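Local coordinates for protein phycocyanobilin lyase subunit alpha (Nostoc sp. PCC 7120, PDB 5N3U) that associates with CpcF to form a lyase and is probably required for attaching the chromophore to the phycocyanin subunit CpcA, at residues P19-A22 against I23-Q27; R184-Y187 against Q188-E192. All coordinates share one frame; numbering follows the deposited sequence. Where two conformers were deposited one is given.

Interaction 1. Residues P19-A22 against I23-Q27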
ATOM      1  N   PRO A  19      -7.938  14.104 -15.111  1.00 33.98           N
ATOM      2  CA  PRO A  19      -6.953  14.978 -15.762  1.00 34.31           C
ATOM      3  C   PRO A  19      -7.395  16.412 -15.935  1.00 36.52           C
ATOM      4  O   PRO A  19      -6.690  17.361 -15.570  1.00 34.22           O
ATOM      5  CB  PRO A  19      -6.793  14.317 -17.123  1.00 36.80           C
ATOM      6  CG  PRO A  19      -6.985  12.843 -16.827  1.00 32.54           C
ATOM      7  CD  PRO A  19      -8.152  12.847 -15.878  1.00 34.78           C
ATOM      8  N   GLU A  20      -8.625  16.604 -16.398  1.00 38.81           N
ATOM      9  CA  GLU A  20      -9.132  17.946 -16.680  1.00 33.24           C
ATOM     10  C   GLU A  20      -9.230  18.682 -15.402  1.00 29.15           C
ATOM     11  O   GLU A  20      -8.882  19.864 -15.296  1.00 34.93           O
ATOM     12  CB  GLU A  20     -10.522  17.923 -17.426  1.00 40.72           C
ATOM     13  CG  GLU A  20     -10.624  16.793 -18.483  1.00 47.25           C
ATOM     14  CD  GLU A  20     -10.709  15.369 -17.866  1.00 52.37           C
ATOM     15  OE1 GLU A  20     -11.550  15.159 -16.970  1.00 68.74           O
ATOM     16  OE2 GLU A  20      -9.955  14.456 -18.243  1.00 52.22           O
ATOM     17  N   LEU A  21      -9.703  17.991 -14.380  1.00 30.14           N
ATOM     18  CA  LEU A  21      -9.892  18.679 -13.101  1.00 34.65           C
ATOM     19  C   LEU A  21      -8.556  18.967 -12.404  1.00 26.77           C
ATOM     20  O   LEU A  21      -8.345  20.041 -11.869  1.00 29.66           O
ATOM     21  CB  LEU A  21     -10.779  17.828 -12.223  1.00 42.09           C
ATOM     22  CG  LEU A  21     -11.398  18.467 -11.008  1.00 46.05           C
ATOM     23  CD1 LEU A  21     -11.896  19.898 -11.198  1.00 44.75           C
ATOM     24  CD2 LEU A  21     -12.496  17.485 -10.590  1.00 47.22           C
ATOM     25  N   ALA A  22      -7.641  18.021 -12.514  1.00 28.19           N
ATOM     26  CA  ALA A  22      -6.277  18.264 -11.981  1.00 27.09           C
ATOM     27  C   ALA A  22      -5.652  19.434 -12.675  1.00 28.54           C
ATOM     28  O   ALA A  22      -5.076  20.280 -12.055  1.00 30.28           O
ATOM     29  CB  ALA A  22      -5.408  17.053 -12.262  1.00 28.56           C
ATOM     30  N   ILE A  23      -5.781  19.468 -13.995  1.00 29.03           N
ATOM     31  CA  ILE A  23      -5.205  20.591 -14.739  1.00 29.85           C
ATOM     32  C   ILE A  23      -5.803  21.856 -14.319  1.00 30.77           C
ATOM     33  O   ILE A  23      -5.048  22.789 -14.023  1.00 35.57           O
ATOM     34  CB  ILE A  23      -5.294  20.444 -16.249  1.00 32.14           C
ATOM     35  CG1 ILE A  23      -4.418  19.280 -16.715  1.00 33.47           C
ATOM     36  CG2 ILE A  23      -4.786  21.698 -16.922  1.00 35.08           C
ATOM     37  CD1 ILE A  23      -4.805  18.686 -18.031  1.00 39.32           C
ATOM     38  N   ALA A  24      -7.147  21.914 -14.213  1.00 34.20           N
ATOM     39  CA  ALA A  24      -7.769  23.174 -13.695  1.00 30.99           C
ATOM     40  C   ALA A  24      -7.313  23.600 -12.305  1.00 30.19           C
ATOM     41  O   ALA A  24      -7.008  24.787 -11.998  1.00 31.07           O
ATOM     42  CB  ALA A  24      -9.276  23.010 -13.697  1.00 37.12           C
ATOM     43  N   ASN A  25      -7.279  22.612 -11.424  1.00 30.17           N
ATOM     44  CA  ASN A  25      -6.852  22.856 -10.070  1.00 30.44           C
ATOM     45  C   ASN A  25      -5.439  23.425  -9.964  1.00 27.90           C
ATOM     46  O   ASN A  25      -5.119  24.038  -8.957  1.00 32.07           O
ATOM     47  CB  ASN A  25      -6.967  21.568  -9.252  1.00 32.86           C
ATOM     48  CG  ASN A  25      -8.427  21.188  -8.899  1.00 41.82           C
ATOM     49  OD1 ASN A  25      -9.325  22.007  -8.937  1.00 43.47           O
ATOM     50  ND2 ASN A  25      -8.624  19.972  -8.521  1.00 35.47           N
ATOM     51  N   LEU A  26      -4.603  23.296 -10.986  1.00 30.72           N
ATOM     52  CA  LEU A  26      -3.289  24.041 -10.951  1.00 34.75           C
ATOM     53  C   LEU A  26      -3.391  25.554 -10.779  1.00 37.01           C
ATOM     54  O   LEU A  26      -2.450  26.175 -10.272  1.00 36.72           O
ATOM     55  CB  LEU A  26      -2.409  23.711 -12.156  1.00 36.12           C
ATOM     56  CG  LEU A  26      -1.874  22.269 -12.090  1.00 33.33           C
ATOM     57  CD1 LEU A  26      -1.186  21.886 -13.375  1.00 36.83           C
ATOM     58  CD2 LEU A  26      -0.837  22.189 -10.976  1.00 32.78           C
ATOM     59  N   GLN A  27      -4.564  26.105 -11.104  1.00 40.89           N
ATOM     60  CA  GLN A  27      -4.821  27.555 -11.007  0.51 43.20           C
ATOM     61  C   GLN A  27      -5.867  27.883  -9.951  1.00 50.34           C
ATOM     62  O   GLN A  27      -6.418  28.971  -9.937  1.00 55.14           O
ATOM     63  CB  GLN A  27      -5.297  28.135 -12.354  0.51 42.82           C
ATOM     64  CG  GLN A  27      -4.218  28.440 -13.379  0.51 45.52           C
ATOM     65  CD  GLN A  27      -3.071  29.293 -12.866  0.51 43.48           C
ATOM     66  OE1 GLN A  27      -3.266  30.312 -12.202  0.51 47.35           O
ATOM     67  NE2 GLN A  27      -1.869  28.892 -13.196  0.51 42.14           N
TER
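P19 begins the series of i to i+4 bonds that runs through the short helix 19-25, its O accepting from I23 N at 2.8 Å with an N-H...O angle of 164°. The same carbonyl is flanked by the I23 side chain: with CG1 set anti to the carbonyl carbon of its own residue (chi1 -66°), the branch runs back towards the helix start, and CG1 comes within 3.2 Å of P19 O. E20 O likewise receives A24 N, while its carboxylate turns to the start of the helix, where OE1 bonds to T18 OG1. L21 O takes N25 N at 2.8 Å, and here the partner's side chain adds to the contact. N25 CG lies 3.2 Å from L21 O, and the amide crosses the L21 side chain at a slant, L21 CG meeting N25 ND2 at 4.0 Å; the angle at ND2 is too poor for a second bond to the carbonyl. The N25 side chain also touches L17 and L33. With an alanine here the backbone bond would remain, but the loss of the amide would probably strip L21 CG of its neighbour and thin the packing against L17 and L33. At A22, L26 N reaches the carbonyl O at 3.2 Å and only 133°, a weak bond. One side of the helix faces inward, with A22 resting on W40 and L41 of helix 31-43, I23 on A51 and A54 of helix 49-58, and L26 on both helices.

Interaction 2. Residues R184-Y187 against Q188-E192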
ATOM      1  N   ARG A 184      28.023   5.342 -11.271  1.00 19.93           N
ATOM      2  CA  ARG A 184      27.091   5.210 -12.368  1.00 21.28           C
ATOM      3  C   ARG A 184      27.324   6.022 -13.549  1.00 19.57           C
ATOM      4  O   ARG A 184      27.300   5.537 -14.703  1.00 20.35           O
ATOM      5  CB  ARG A 184      25.655   5.457 -11.841  1.00 24.71           C
ATOM      6  CG  ARG A 184      24.596   5.402 -12.897  1.00 28.16           C
ATOM      7  CD  ARG A 184      23.448   6.148 -12.264  1.00 36.26           C
ATOM      8  NE  ARG A 184      22.085   6.012 -12.771  1.00 38.73           N
ATOM      9  CZ  ARG A 184      21.554   6.641 -13.785  1.00 44.20           C
ATOM     10  NH1 ARG A 184      22.275   7.410 -14.653  1.00 47.79           N
ATOM     11  NH2 ARG A 184      20.253   6.413 -13.979  1.00 44.08           N
ATOM     12  N   ALA A 185      27.560   7.294 -13.336  1.00 19.44           N
ATOM     13  CA  ALA A 185      27.857   8.153 -14.441  1.00 19.50           C
ATOM     14  C   ALA A 185      29.164   7.775 -15.161  1.00 20.05           C
ATOM     15  O   ALA A 185      29.230   7.747 -16.395  1.00 20.00           O
ATOM     16  CB  ALA A 185      27.943   9.565 -14.004  1.00 20.20           C
ATOM     17  N   MET A 186      30.169   7.419 -14.373  1.00 20.37           N
ATOM     18  CA  MET A 186      31.418   7.045 -15.010  1.00 20.77           C
ATOM     19  C   MET A 186      31.261   5.817 -15.919  1.00 21.94           C
ATOM     20  O   MET A 186      31.822   5.763 -17.033  1.00 24.39           O
ATOM     21  CB  MET A 186      32.462   6.850 -13.938  1.00 22.90           C
ATOM     22  CG  MET A 186      33.055   8.158 -13.346  1.00 23.56           C
ATOM     23  SD  MET A 186      33.782   9.265 -14.518  1.00 24.11           S
ATOM     24  CE  MET A 186      35.295   8.329 -15.051  1.00 28.27           C
ATOM     25  N   TYR A 187      30.557   4.827 -15.433  1.00 20.13           N
ATOM     26  CA  TYR A 187      30.245   3.682 -16.281  1.00 22.67           C
ATOM     27  C   TYR A 187      29.477   4.040 -17.550  1.00 24.84           C
ATOM     28  O   TYR A 187      29.817   3.641 -18.685  1.00 23.78           O
ATOM     29  CB  TYR A 187      29.522   2.631 -15.515  1.00 23.85           C
ATOM     30  CG  TYR A 187      29.368   1.379 -16.393  1.00 25.27           C
ATOM     31  CD1 TYR A 187      28.272   1.232 -17.260  1.00 26.88           C
ATOM     32  CD2 TYR A 187      30.330   0.393 -16.382  1.00 26.75           C
ATOM     33  CE1 TYR A 187      28.145   0.099 -18.071  1.00 29.36           C
ATOM     34  CE2 TYR A 187      30.215  -0.741 -17.187  1.00 27.81           C
ATOM     35  CZ  TYR A 187      29.137  -0.876 -18.034  1.00 30.79           C
ATOM     36  OH  TYR A 187      28.996  -1.974 -18.850  1.00 34.65           O
ATOM     37  N   GLN A 188      28.435   4.858 -17.420  1.00 26.21           N
ATOM     38  CA  GLN A 188      27.698   5.223 -18.584  1.00 23.56           C
ATOM     39  C   GLN A 188      28.480   5.928 -19.571  1.00 25.51           C
ATOM     40  O   GLN A 188      28.309   5.710 -20.749  1.00 26.71           O
ATOM     41  CB  GLN A 188      26.448   6.069 -18.244  1.00 28.24           C
ATOM     42  CG  GLN A 188      25.411   5.308 -17.540  1.00 28.59           C
ATOM     43  CD  GLN A 188      24.206   6.216 -17.162  1.00 34.21           C
ATOM     44  OE1 GLN A 188      24.320   7.144 -16.359  1.00 33.78           O
ATOM     45  NE2 GLN A 188      23.102   5.923 -17.688  1.00 32.69           N
ATOM     46  N   LEU A 189      29.375   6.796 -19.143  1.00 22.61           N
ATOM     47  CA  LEU A 189      30.119   7.599 -20.055  1.00 22.34           C
ATOM     48  C   LEU A 189      31.404   6.964 -20.589  1.00 27.48           C
ATOM     49  O   LEU A 189      31.868   7.405 -21.625  1.00 25.02           O
ATOM     50  CB  LEU A 189      30.507   8.925 -19.428  1.00 24.94           C
ATOM     51  CG  LEU A 189      29.245   9.734 -18.994  1.00 26.90           C
ATOM     52  CD1 LEU A 189      29.604  10.952 -18.152  1.00 27.12           C
ATOM     53  CD2 LEU A 189      28.492  10.220 -20.218  1.00 28.44           C
ATOM     54  N   THR A 190      31.987   6.037 -19.876  1.00 24.31           N
ATOM     55  CA  THR A 190      33.176   5.336 -20.362  1.00 27.34           C
ATOM     56  C   THR A 190      33.024   3.825 -20.691  1.00 32.25           C
ATOM     57  O   THR A 190      33.918   3.230 -21.297  1.00 28.93           O
ATOM     58  CB  THR A 190      34.302   5.376 -19.278  1.00 23.79           C
ATOM     59  OG1 THR A 190      33.990   4.505 -18.210  1.00 23.30           O
ATOM     60  CG2 THR A 190      34.593   6.773 -18.739  1.00 28.88           C
ATOM     61  N   GLN A 191      31.967   3.193 -20.195  1.00 28.12           N
ATOM     62  CA  GLN A 191      31.732   1.771 -20.296  1.00 30.97           C
ATOM     63  C   GLN A 191      32.819   0.912 -19.648  1.00 32.27           C
ATOM     64  O   GLN A 191      32.930  -0.237 -19.962  1.00 29.75           O
ATOM     65  CB  GLN A 191      31.529   1.421 -21.777  1.00 37.06           C
ATOM     66  CG  GLN A 191      30.285   2.091 -22.355  1.00 41.93           C
ATOM     67  CD  GLN A 191      29.042   1.556 -21.655  1.00 43.44           C
ATOM     68  OE1 GLN A 191      28.407   2.222 -20.816  1.00 52.22           O
ATOM     69  NE2 GLN A 191      28.696   0.360 -21.975  1.00 39.13           N
ATOM     70  N   GLU A 192      33.567   1.432 -18.678  1.00 26.10           N
ATOM     71  CA  GLU A 192      34.614   0.630 -18.015  1.00 28.59           C
ATOM     72  C   GLU A 192      34.077  -0.188 -16.879  1.00 27.67           C
ATOM     73  O   GLU A 192      33.545   0.355 -15.921  1.00 28.15           O
ATOM     74  CB  GLU A 192      35.694   1.544 -17.448  1.00 27.93           C
ATOM     75  CG  GLU A 192      36.467   2.210 -18.512  1.00 28.40           C
ATOM     76  CD  GLU A 192      37.488   1.290 -19.126  1.00 29.84           C
ATOM     77  OE1 GLU A 192      37.717   0.178 -18.587  1.00 32.86           O
ATOM     78  OE2 GLU A 192      37.998   1.674 -20.161  1.00 34.46           O
TER
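The C-terminal end of helix 176-190 closes with an ST turn at T190, whose hydroxyl also reaches back to M186. T190 OG1 occupies the crowded position between its own backbone N and carbonyl carbon (chi1 73°), from which it donates to M186 O at 2.8 Å, coming from above the carbonyl plane. T190 N also bonds M186 O, from the opposite face, so two donors grip this oxygen. T190 OG1 in turn accepts E192 N at 3.1 Å, the bond that defines the turn and ties the departing chain to the last helical residue. Q191, with positive phi, still gives its N to Y187 O (2.7 Å) and brings its CA over the centre of the Y187 ring, a CH-pi contact 4.2 Å from the centroid and 8° off the normal. E192 O meets the edge of this ring, 3.2 Å from Y187 CD2. One turn earlier, the extended R184 side chain crosses Q188, guanidinium and amide planes nearly perpendicular, with R184 NH1 2.7 Å from Q188 OE1. The guanidinium also forms salt bridges with E113 and D217, which probably settle its position. M186 and L189 pack on helix 164-167. A short turn joining successive helices, here 176-190 and 193-203 with Y195 packed back on M186, Y187 and T190, is typical of HEAT-repeat solenoids.

Overall arrangement
Interactions 1 and 2 are both local, but interaction 1 takes in the whole of a short helix and interaction 2 the last turns of a long one; their centres are 41 Å apart on opposite sides of the chain's centre. The 19-27 contact lies farther out, about 25 Å from that centre to its own against 17 Å. It is partly buried, with A22 and L26 inward and E20, L21 and A24 at the surface, and is mostly backbone bonding beside small or aliphatic side chains. All four residues of 184-187 are buried, though 188-192 leads out to exposed Q191 and E192. Polar and aromatic side chains do much of the work there, including a guanidinium paired with acidic residues remote in sequence.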